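Cycloserine biosynthesis protein DcsG (Streptomyces lavendulae, PDB 6JIL) catalyses the ATP-dependent, magnesium-requiring cyclisation of O-ureido-D-serine to the antibiotic D-cycloserine, as a monomeric ligase of the ATP-grasp family. Local coordinates at residues A[134-139]-A[163-168]; A[142-147]-A[203-208]; A[185-190]-A[221-226]. All coordinates share one frame; numbering follows the deposited sequence.

Interaction 1. Residues A[134-139]-A[163-168]; sequences FVVKPT and ARLLAN. With ADP (adenosine-5'-diphosphate), chain G.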
loop_
_atom_site.group_PDB
_atom_site.type_symbol
_atom_site.label_atom_id
_atom_site.label_comp_id
_atom_site.label_asym_id
_atom_site.label_seq_id
_atom_site.Cartn_x
_atom_site.Cartn_y
_atom_site.Cartn_z
ATOM N N PHE A 134 10.465 16.540 7.580
ATOM C CA PHE A 134 10.101 15.893 6.325
ATOM C C PHE A 134 10.362 14.407 6.441
ATOM O O PHE A 134 10.991 13.963 7.395
ATOM C CB PHE A 134 10.892 16.493 5.158
ATOM C CG PHE A 134 12.391 16.337 5.271
ATOM C CD1 PHE A 134 13.070 15.423 4.467
ATOM C CD2 PHE A 134 13.131 17.150 6.129
ATOM C CE1 PHE A 134 14.466 15.327 4.510
ATOM C CE2 PHE A 134 14.526 17.060 6.182
ATOM C CZ PHE A 134 15.194 16.149 5.369
ATOM N N VAL A 135 9.865 13.633 5.484
ATOM C CA VAL A 135 10.060 12.198 5.528
ATOM C C VAL A 135 10.701 11.694 4.254
ATOM O O VAL A 135 10.424 12.200 3.163
ATOM C CB VAL A 135 8.719 11.460 5.727
ATOM C CG1 VAL A 135 8.943 9.948 5.809
ATOM C CG2 VAL A 135 8.040 11.966 6.981
ATOM N N VAL A 136 11.571 10.699 4.408
ATOM C CA VAL A 136 12.236 10.073 3.282
ATOM C C VAL A 136 11.727 8.641 3.213
ATOM O O VAL A 136 11.623 7.958 4.229
ATOM C CB VAL A 136 13.773 10.038 3.453
ATOM C CG1 VAL A 136 14.394 9.133 2.372
ATOM C CG2 VAL A 136 14.343 11.458 3.366
ATOM N N LYS A 137 11.405 8.183 2.014
ATOM C CA LYS A 137 10.910 6.826 1.863
ATOM C C LYS A 137 11.026 6.382 0.414
ATOM O O LYS A 137 10.932 7.199 -0.501
ATOM C CB LYS A 137 9.439 6.752 2.280
ATOM C CG LYS A 137 8.500 7.320 1.228
ATOM C CD LYS A 137 7.030 7.255 1.629
ATOM C CE LYS A 137 6.667 8.317 2.649
ATOM N NZ LYS A 137 5.192 8.381 2.877
ATOM N N PRO A 138 11.249 5.079 0.193
ATOM C CA PRO A 138 11.360 4.526 -1.155
ATOM C C PRO A 138 9.948 4.452 -1.727
ATOM O O PRO A 138 8.988 4.272 -0.985
ATOM C CB PRO A 138 11.949 3.146 -0.908
ATOM C CG PRO A 138 11.325 2.770 0.404
ATOM C CD PRO A 138 11.490 4.037 1.206
ATOM N N THR A 139 9.811 4.600 -3.037
ATOM C CA THR A 139 8.485 4.529 -3.639
ATOM C C THR A 139 8.008 3.086 -3.679
ATOM O O THR A 139 6.805 2.821 -3.780
ATOM C CB THR A 139 8.488 5.045 -5.064
ATOM O OG1 THR A 139 9.329 4.204 -5.861
ATOM C CG2 THR A 139 8.991 6.470 -5.108
ATOM N N ALA A 163 20.442 8.750 -0.945
ATOM C CA ALA A 163 21.448 8.163 -1.814
ATOM C C ALA A 163 21.439 6.645 -1.721
ATOM O O ALA A 163 21.505 5.956 -2.738
ATOM C CB ALA A 163 22.833 8.705 -1.465
ATOM N N ARG A 164 21.351 6.136 -0.497
ATOM C CA ARG A 164 21.339 4.698 -0.245
ATOM C C ARG A 164 20.214 4.015 -1.019
ATOM O O ARG A 164 20.379 2.901 -1.510
ATOM C CB ARG A 164 21.185 4.438 1.267
ATOM C CG ARG A 164 21.052 2.967 1.658
ATOM C CD ARG A 164 21.150 2.761 3.182
ATOM N NE ARG A 164 20.008 3.289 3.934
ATOM C CZ ARG A 164 18.832 2.674 4.047
ATOM N NH1 ARG A 164 18.635 1.498 3.462
ATOM N NH2 ARG A 164 17.851 3.234 4.745
ATOM N N LEU A 165 19.075 4.693 -1.126
ATOM C CA LEU A 165 17.918 4.149 -1.829
ATOM C C LEU A 165 18.069 4.211 -3.343
ATOM O O LEU A 165 17.673 3.291 -4.057
ATOM C CB LEU A 165 16.645 4.895 -1.410
ATOM C CG LEU A 165 16.235 4.670 0.044
ATOM C CD1 LEU A 165 14.921 5.380 0.337
ATOM C CD2 LEU A 165 16.095 3.182 0.286
ATOM N N LEU A 166 18.633 5.305 -3.828
ATOM C CA LEU A 166 18.842 5.464 -5.258
ATOM C C LEU A 166 19.839 4.411 -5.727
ATOM O O LEU A 166 19.692 3.836 -6.808
ATOM C CB LEU A 166 19.377 6.867 -5.559
ATOM C CG LEU A 166 18.477 8.026 -5.117
ATOM C CD1 LEU A 166 19.157 9.349 -5.431
ATOM C CD2 LEU A 166 17.122 7.932 -5.820
ATOM N N ALA A 167 20.849 4.159 -4.899
ATOM C CA ALA A 167 21.885 3.185 -5.217
ATOM C C ALA A 167 21.292 1.813 -5.488
ATOM O O ALA A 167 21.813 1.058 -6.301
ATOM C CB ALA A 167 22.893 3.102 -4.077
ATOM N N ASN A 168 20.207 1.488 -4.794
ATOM C CA ASN A 168 19.549 0.202 -4.978
ATOM C C ASN A 168 18.629 0.305 -6.189
ATOM O O ASN A 168 17.926 -0.641 -6.529
ATOM C CB ASN A 168 18.762 -0.169 -3.713
ATOM C CG ASN A 168 18.022 -1.494 -3.842
ATOM O OD1 ASN A 168 18.538 -2.456 -4.416
ATOM N ND2 ASN A 168 16.811 -1.555 -3.290
HETATM P PB ADP G . 4.573 2.202 4.047
HETATM O O1B ADP G . 3.490 2.038 5.231
HETATM O O2B ADP G . 4.024 1.593 2.759
HETATM O O3B ADP G . 5.866 1.462 4.455
HETATM P PA ADP G . 3.974 4.843 4.524
HETATM O O1A ADP G . 3.662 5.936 3.605
HETATM O O2A ADP G . 2.600 4.204 5.005
HETATM O O3A ADP G . 4.923 3.769 3.741
HETATM O "O5'" ADP G . 4.814 5.448 5.756
HETATM C "C5'" ADP G . 4.813 4.516 6.839
HETATM C "C4'" ADP G . 4.450 5.267 8.127
HETATM O "O4'" ADP G . 5.309 6.418 8.289
HETATM C "C3'" ADP G . 3.015 5.778 8.080
HETATM O "O3'" ADP G . 2.096 4.821 8.593
HETATM C "C2'" ADP G . 3.078 7.061 8.912
HETATM O "O2'" ADP G . 2.834 6.806 10.299
HETATM C "C1'" ADP G . 4.509 7.586 8.652
HETATM N N9 ADP G . 4.526 8.612 7.570
HETATM C C8 ADP G . 4.990 8.457 6.287
HETATM N N7 ADP G . 4.904 9.575 5.630
HETATM C C5 ADP G . 4.381 10.525 6.431
HETATM C C6 ADP G . 4.259 11.939 6.348
HETATM N N6 ADP G . 4.523 12.604 5.159
HETATM N N1 ADP G . 3.900 12.623 7.451
HETATM C C2 ADP G . 3.663 12.011 8.613
HETATM N N3 ADP G . 3.772 10.690 8.741
HETATM C C4 ADP G . 4.123 9.918 7.696
#

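Interaction 2. Residues A[142-147]-A[203-208]; sequences CYSKDV and GAMLMP. With ADP (adenosine-5'-diphosphate), chain G.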
loop_
_atom_site.group_PDB
_atom_site.type_symbol
_atom_site.label_atom_id
_atom_site.label_comp_id
_atom_site.label_asym_id
_atom_site.label_seq_id
_atom_site.Cartn_x
_atom_site.Cartn_y
_atom_site.Cartn_z
ATOM N N CYS A 142 6.994 -1.092 1.887
ATOM C CA CYS A 142 5.823 -1.328 2.729
ATOM C C CYS A 142 6.278 -1.635 4.144
ATOM O O CYS A 142 7.475 -1.793 4.410
ATOM C CB CYS A 142 4.982 -2.507 2.210
ATOM S SG CYS A 142 5.727 -4.168 2.393
ATOM N N TYR A 143 5.312 -1.710 5.050
ATOM C CA TYR A 143 5.587 -2.029 6.442
ATOM C C TYR A 143 6.677 -1.144 7.050
ATOM O O TYR A 143 7.536 -1.621 7.787
ATOM C CB TYR A 143 5.979 -3.503 6.531
ATOM C CG TYR A 143 5.581 -4.176 7.823
ATOM C CD1 TYR A 143 4.255 -4.174 8.251
ATOM C CD2 TYR A 143 6.529 -4.831 8.610
ATOM C CE1 TYR A 143 3.880 -4.810 9.443
ATOM C CE2 TYR A 143 6.167 -5.464 9.792
ATOM C CZ TYR A 143 4.841 -5.450 10.203
ATOM O OH TYR A 143 4.490 -6.079 11.375
ATOM N N SER A 144 6.634 0.147 6.730
ATOM C CA SER A 144 7.603 1.115 7.243
ATOM C C SER A 144 9.049 0.920 6.769
ATOM O O SER A 144 9.958 1.546 7.311
ATOM C CB SER A 144 7.584 1.116 8.775
ATOM O OG SER A 144 6.311 1.486 9.283
ATOM N N LYS A 145 9.276 0.076 5.764
ATOM C CA LYS A 145 10.640 -0.147 5.283
ATOM C C LYS A 145 11.377 1.111 4.803
ATOM O O LYS A 145 10.880 1.867 3.968
ATOM C CB LYS A 145 10.659 -1.177 4.157
ATOM C CG LYS A 145 12.077 -1.582 3.786
ATOM C CD LYS A 145 12.128 -2.568 2.641
ATOM C CE LYS A 145 13.540 -3.082 2.472
ATOM N NZ LYS A 145 14.041 -3.611 3.778
ATOM N N ASP A 146 12.578 1.307 5.334
ATOM C CA ASP A 146 13.439 2.445 5.000
ATOM C C ASP A 146 12.735 3.793 5.020
ATOM O O ASP A 146 13.072 4.689 4.242
ATOM C CB ASP A 146 14.112 2.231 3.640
ATOM C CG ASP A 146 15.037 1.023 3.634
ATOM O OD1 ASP A 146 15.894 0.925 4.529
ATOM O OD2 ASP A 146 14.914 0.169 2.733
ATOM N N VAL A 147 11.764 3.936 5.916
ATOM C CA VAL A 147 11.035 5.183 6.053
ATOM C C VAL A 147 11.601 5.903 7.264
ATOM O O VAL A 147 11.776 5.290 8.319
ATOM C CB VAL A 147 9.539 4.939 6.286
ATOM C CG1 VAL A 147 8.837 6.255 6.510
ATOM C CG2 VAL A 147 8.940 4.207 5.096
ATOM N N GLY A 203 -1.760 4.024 14.740
ATOM C CA GLY A 203 -0.940 5.034 15.384
ATOM C C GLY A 203 0.216 5.497 14.521
ATOM O O GLY A 203 0.522 4.882 13.500
ATOM N N ALA A 204 0.857 6.589 14.930
ATOM C CA ALA A 204 1.997 7.126 14.197
ATOM C C ALA A 204 3.100 6.070 14.203
ATOM O O ALA A 204 3.198 5.285 15.138
ATOM C CB ALA A 204 2.481 8.413 14.859
HETATM N N MSE A 205 3.927 6.049 13.164
HETATM C CA MSE A 205 5.006 5.066 13.071
HETATM C C MSE A 205 6.390 5.677 13.281
HETATM O O MSE A 205 7.315 5.013 13.755
HETATM C CB MSE A 205 4.965 4.385 11.702
HETATM C CG MSE A 205 3.727 3.539 11.456
HETATM SE SE MSE A 205 3.717 1.920 12.519
HETATM C CE MSE A 205 2.252 2.307 13.722
ATOM N N LEU A 206 6.524 6.944 12.914
ATOM C CA LEU A 206 7.784 7.660 13.035
ATOM C C LEU A 206 7.832 8.480 14.327
ATOM O O LEU A 206 7.169 9.512 14.442
ATOM C CB LEU A 206 7.952 8.578 11.823
ATOM C CG LEU A 206 8.355 7.989 10.462
ATOM C CD1 LEU A 206 8.164 6.480 10.425
ATOM C CD2 LEU A 206 7.558 8.678 9.380
HETATM N N MSE A 207 8.623 8.023 15.294
HETATM C CA MSE A 207 8.746 8.720 16.570
HETATM C C MSE A 207 9.691 9.911 16.481
HETATM O O MSE A 207 10.669 9.886 15.736
HETATM C CB MSE A 207 9.252 7.767 17.654
HETATM C CG MSE A 207 8.329 6.598 17.959
HETATM SE SE MSE A 207 6.490 7.106 18.324
HETATM C CE MSE A 207 6.783 8.328 19.797
ATOM N N PRO A 208 9.410 10.976 17.247
ATOM C CA PRO A 208 10.257 12.172 17.240
ATOM C C PRO A 208 11.711 11.846 17.593
ATOM O O PRO A 208 12.626 12.535 17.163
ATOM C CB PRO A 208 9.599 13.065 18.289
ATOM C CG PRO A 208 8.160 12.665 18.218
ATOM C CD PRO A 208 8.248 11.166 18.132
HETATM P PB ADP G . 4.573 2.202 4.047
HETATM O O1B ADP G . 3.490 2.038 5.231
HETATM O O2B ADP G . 4.024 1.593 2.759
HETATM O O3B ADP G . 5.866 1.462 4.455
HETATM P PA ADP G . 3.974 4.843 4.524
HETATM O O1A ADP G . 3.662 5.936 3.605
HETATM O O2A ADP G . 2.600 4.204 5.005
HETATM O O3A ADP G . 4.923 3.769 3.741
HETATM O "O5'" ADP G . 4.814 5.448 5.756
HETATM C "C5'" ADP G . 4.813 4.516 6.839
HETATM C "C4'" ADP G . 4.450 5.267 8.127
HETATM O "O4'" ADP G . 5.309 6.418 8.289
HETATM C "C3'" ADP G . 3.015 5.778 8.080
HETATM O "O3'" ADP G . 2.096 4.821 8.593
HETATM C "C2'" ADP G . 3.078 7.061 8.912
HETATM O "O2'" ADP G . 2.834 6.806 10.299
HETATM C "C1'" ADP G . 4.509 7.586 8.652
HETATM N N9 ADP G . 4.526 8.612 7.570
HETATM C C8 ADP G . 4.990 8.457 6.287
HETATM N N7 ADP G . 4.904 9.575 5.630
HETATM C C5 ADP G . 4.381 10.525 6.431
HETATM C C6 ADP G . 4.259 11.939 6.348
HETATM N N6 ADP G . 4.523 12.604 5.159
HETATM N N1 ADP G . 3.900 12.623 7.451
HETATM C C2 ADP G . 3.663 12.011 8.613
HETATM N N3 ADP G . 3.772 10.690 8.741
HETATM C C4 ADP G . 4.123 9.918 7.696
#

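Interaction 3. Residues A[185-190]-A[221-226]; sequences GETDLT and QARDAD. With ADP (adenosine-5'-diphosphate), chain G.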
loop_
_atom_site.group_PDB
_atom_site.type_symbol
_atom_site.label_atom_id
_atom_site.label_comp_id
_atom_site.label_asym_id
_atom_site.label_seq_id
_atom_site.Cartn_x
_atom_site.Cartn_y
_atom_site.Cartn_z
ATOM N N GLY A 185 -2.649 9.971 14.424
ATOM C CA GLY A 185 -2.275 8.866 13.566
ATOM C C GLY A 185 -2.852 8.994 12.170
ATOM O O GLY A 185 -2.791 10.062 11.563
ATOM N N GLU A 186 -3.423 7.901 11.667
ATOM C CA GLU A 186 -4.001 7.881 10.327
ATOM C C GLU A 186 -5.214 6.956 10.312
ATOM O O GLU A 186 -5.402 6.160 11.231
ATOM C CB GLU A 186 -2.959 7.368 9.326
ATOM C CG GLU A 186 -2.855 5.852 9.296
ATOM C CD GLU A 186 -1.589 5.347 8.639
ATOM O OE1 GLU A 186 -1.647 4.288 7.986
ATOM O OE2 GLU A 186 -0.534 5.993 8.792
ATOM N N THR A 187 -6.029 7.056 9.267
ATOM C CA THR A 187 -7.204 6.201 9.146
ATOM C C THR A 187 -7.091 5.406 7.849
ATOM O O THR A 187 -6.922 5.979 6.770
ATOM C CB THR A 187 -8.504 7.030 9.144
ATOM O OG1 THR A 187 -8.543 7.853 10.319
ATOM C CG2 THR A 187 -9.721 6.115 9.151
ATOM N N ASP A 188 -7.170 4.082 7.970
ATOM C CA ASP A 188 -7.060 3.178 6.829
ATOM C C ASP A 188 -8.416 2.565 6.473
ATOM O O ASP A 188 -8.955 1.759 7.235
ATOM C CB ASP A 188 -6.051 2.067 7.146
ATOM C CG ASP A 188 -4.625 2.598 7.339
ATOM O OD1 ASP A 188 -4.444 3.833 7.427
ATOM O OD2 ASP A 188 -3.687 1.773 7.407
ATOM N N LEU A 189 -8.958 2.945 5.314
ATOM C CA LEU A 189 -10.256 2.449 4.868
ATOM C C LEU A 189 -10.139 1.295 3.874
ATOM O O LEU A 189 -9.343 1.339 2.939
ATOM C CB LEU A 189 -11.072 3.577 4.223
ATOM C CG LEU A 189 -11.514 4.789 5.053
ATOM C CD1 LEU A 189 -10.311 5.648 5.419
ATOM C CD2 LEU A 189 -12.520 5.610 4.243
ATOM N N THR A 190 -10.952 0.266 4.077
ATOM C CA THR A 190 -10.944 -0.894 3.203
ATOM C C THR A 190 -12.196 -0.915 2.336
ATOM O O THR A 190 -13.307 -0.723 2.828
ATOM C CB THR A 190 -10.868 -2.174 4.022
ATOM O OG1 THR A 190 -9.592 -2.233 4.668
ATOM C CG2 THR A 190 -11.045 -3.387 3.142
ATOM N N GLN A 221 -6.829 -0.355 15.660
ATOM C CA GLN A 221 -8.112 -0.451 16.335
ATOM C C GLN A 221 -9.246 -0.014 15.420
ATOM O O GLN A 221 -9.113 0.957 14.671
ATOM C CB GLN A 221 -8.119 0.367 17.630
ATOM C CG GLN A 221 -7.664 1.789 17.513
ATOM C CD GLN A 221 -7.725 2.503 18.848
ATOM O OE1 GLN A 221 -7.145 2.048 19.837
ATOM N NE2 GLN A 221 -8.434 3.630 18.888
ATOM N N ALA A 222 -10.349 -0.760 15.471
ATOM C CA ALA A 222 -11.529 -0.483 14.655
ATOM C C ALA A 222 -11.916 0.994 14.689
ATOM O O ALA A 222 -11.929 1.623 15.742
ATOM C CB ALA A 222 -12.703 -1.341 15.125
ATOM N N ARG A 223 -12.234 1.538 13.523
ATOM C CA ARG A 223 -12.615 2.936 13.413
ATOM C C ARG A 223 -13.737 3.079 12.395
ATOM O O ARG A 223 -13.847 2.296 11.456
ATOM C CB ARG A 223 -11.419 3.764 12.951
ATOM C CG ARG A 223 -11.557 5.259 13.159
ATOM C CD ARG A 223 -11.149 5.638 14.576
ATOM N NE ARG A 223 -10.354 6.864 14.592
ATOM C CZ ARG A 223 -9.649 7.285 15.639
ATOM N NH1 ARG A 223 -9.639 6.577 16.765
ATOM N NH2 ARG A 223 -8.947 8.409 15.561
ATOM N N ASP A 224 -14.576 4.079 12.582
ATOM C CA ASP A 224 -15.654 4.311 11.637
ATOM C C ASP A 224 -15.288 5.572 10.871
ATOM O O ASP A 224 -15.324 6.672 11.424
ATOM C CB ASP A 224 -16.966 4.495 12.381
ATOM C CG ASP A 224 -18.087 3.712 11.758
ATOM O OD1 ASP A 224 -18.630 4.175 10.731
ATOM O OD2 ASP A 224 -18.408 2.620 12.284
ATOM N N ALA A 225 -14.911 5.410 9.608
ATOM C CA ALA A 225 -14.510 6.547 8.782
ATOM C C ALA A 225 -15.697 7.462 8.526
ATOM O O ALA A 225 -16.804 6.984 8.274
ATOM C CB ALA A 225 -13.932 6.056 7.459
ATOM N N ASP A 226 -15.475 8.772 8.594
ATOM C CA ASP A 226 -16.562 9.708 8.351
ATOM C C ASP A 226 -16.786 9.888 6.858
ATOM O O ASP A 226 -16.028 9.358 6.040
ATOM C CB ASP A 226 -16.304 11.065 9.025
ATOM C CG ASP A 226 -14.952 11.652 8.687
ATOM O OD1 ASP A 226 -13.946 11.207 9.278
ATOM O OD2 ASP A 226 -14.885 12.560 7.833
HETATM P PB ADP G . 4.573 2.202 4.047
HETATM O O1B ADP G . 3.490 2.038 5.231
HETATM O O2B ADP G . 4.024 1.593 2.759
HETATM O O3B ADP G . 5.866 1.462 4.455
HETATM P PA ADP G . 3.974 4.843 4.524
HETATM O O1A ADP G . 3.662 5.936 3.605
HETATM O O2A ADP G . 2.600 4.204 5.005
HETATM O O3A ADP G . 4.923 3.769 3.741
HETATM O "O5'" ADP G . 4.814 5.448 5.756
HETATM C "C5'" ADP G . 4.813 4.516 6.839
HETATM C "C4'" ADP G . 4.450 5.267 8.127
HETATM O "O4'" ADP G . 5.309 6.418 8.289
HETATM C "C3'" ADP G . 3.015 5.778 8.080
HETATM O "O3'" ADP G . 2.096 4.821 8.593
HETATM C "C2'" ADP G . 3.078 7.061 8.912
HETATM O "O2'" ADP G . 2.834 6.806 10.299
HETATM C "C1'" ADP G . 4.509 7.586 8.652
HETATM N N9 ADP G . 4.526 8.612 7.570
HETATM C C8 ADP G . 4.990 8.457 6.287
HETATM N N7 ADP G . 4.904 9.575 5.630
HETATM C C5 ADP G . 4.381 10.525 6.431
HETATM C C6 ADP G . 4.259 11.939 6.348
HETATM N N6 ADP G . 4.523 12.604 5.159
HETATM N N1 ADP G . 3.900 12.623 7.451
HETATM C C2 ADP G . 3.663 12.011 8.613
HETATM N N3 ADP G . 3.772 10.690 8.741
HETATM C C4 ADP G . 4.123 9.918 7.696
#

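Interaction 1. Residues A[134-139]-A[163-168]
L165, near the C-terminal end of helix 155-167, packs against V136 and P138 in a small, buried, purely apolar helix-on-strand contact. Strand 134-138 and helix 163-167 run nearly parallel, at 12°, with their axes 9.1 Å apart. A single methyl of the leucine does the touching: L165 CD1 sits 3.8 Å from P138 CD and 3.7 Å from P138 N, slanting across the ring, so the methyl rests on the nitrogen side of the proline, near CD and CB, and on the peptide bond from K137. V136, whose side chain points to the helix, adds a looser touch, CG1 to L165 CD1 at 4.3 Å.

Between these two residues K137 points the opposite way, into the nucleotide pocket. Its chain bends at chi3 (76°) and brings NZ within 3.0 Å of both N7 and O1A of ADP, bridging the base and the alpha-phosphate; Q175 OE1 accepts a further hydrogen bond from the same amine. V135 CG2 lies 3.8 Å from ADP C6. One face of the strand is turned to the helix and the other to the nucleotide, as in the ATP-grasp domain, where a lysine reaches from the antiparallel sheet to the bound nucleotide.

Interaction 2. Residues A[142-147]-A[203-208]
V147 and L206 meet through their methyl groups, the apolar half of a contact between two loops that close on the ribose and beta-phosphate of ADP. The side chains cross at about a right angle, with V147 CG1 4.0 Å from L206 CD2. L206 CD2 also comes within 3.3 Å of ADP C1', and V147 CG1 lies 4.0 Å from ADP O4', which places the sugar's ring oxygen beside this apolar pair. With CG1 anti to the backbone N (chi1 176°), V147 turns that branch to both leucine and ribose.

The second pair is mixed in character. S144 OG faces the start of the selenomethionine M205 side chain, 4.0 Å from CG, while the rest of that chain bends away at chi2. The serine hydroxyl has its polar partner elsewhere, in H213 O.

Hydrogen bonds to the nucleotide come from the backbone on both sides. S144 N donates to ADP O3B at 2.7 Å, with a bent N-H...O angle of 135°, from a type I' turn spanning C142 to K145 that is closed by K145 N to C142 O. Across the pocket, M205 N reaches ADP O2' at 3.2 Å. One loop thus holds the beta-phosphate and the other the ribose.

Segment 142-147 joins the antiparallel strands 133-138 and 148-151, and V147 and L206 both touch V135 of the former. Segment 203-208 follows strand 195-202; its L206 O is hydrogen-bonded to R149 of strand 148-151. D146 packs on H161 and L165 of helix 155-167 and forms a salt bridge with R164.

Interaction 3. Residues A[185-190]-A[221-226]
Segment 185-190 approaches segment 221-226 most closely at L189 and A225, whose CA atoms are 7.1 Å apart. Strands 186-192 and 220-223 are not neighbours in the sheet, where 195-202 lies between them, and A225 belongs to the loop after 220-223. The branched end of L189 closes on the single methyl of A225: CD2 is 3.5 Å and CG 3.6 Å from A225 CB, a snug apolar contact. The leucine's CG stands anti to its carbonyl carbon (chi1 -64°), and from there the branch leads nearer to the alanine. T187 does point to this side and adds a looser contact, its CG2 4.5 Å from R223 CG, where a methylene of an exposed arginine comes near the buried threonine's methyl.

E186 points away from this packing. Its chain, extended beyond CG, carries OE2 to within 2.9 Å of ADP O3', where the ribose hydroxyl donates a hydrogen bond to the carboxylate. E186 OE1 and D188 OD1, both acceptors, lie 2.9 Å apart without a hydrogen bond; long, weak ion pairs of both acids with K202, and of D188 with R254, would probably ease this closeness.

The strand is therefore two-sided within the five-stranded antiparallel sheet, flanked by strands 195-202 and 252-259. Its T187 and L189 side is covered by helix 227-244, through Q229, R230 and A233. With D226 at the N-cap, segment 221-226 leads from an edge strand into that helix.

All three interactions belong to the ATP-grasp region and touch the same ADP from different sides: interaction 1 at the base and alpha-phosphate, interaction 2 at the beta-phosphate and ribose O2', interaction 3 at ribose O3'. Interactions 1 and 2, with centres 14 Å apart, are in direct contact. R164 NH1 and D146 OD1 form a salt bridge of 3.0 Å, P138 CD packs 3.5 Å from D146 O, and V135 CG1 lies 3.8 Å from V147 CG1. Interaction 3, centred 28 Å from interaction 1, comes within about 4 Å of interaction 2 at the nearest atoms without touching it. The nucleotide lies between the two sheets, as in the ATP-grasp fold, with magnesium held by E269 and E271 of strand 265-271.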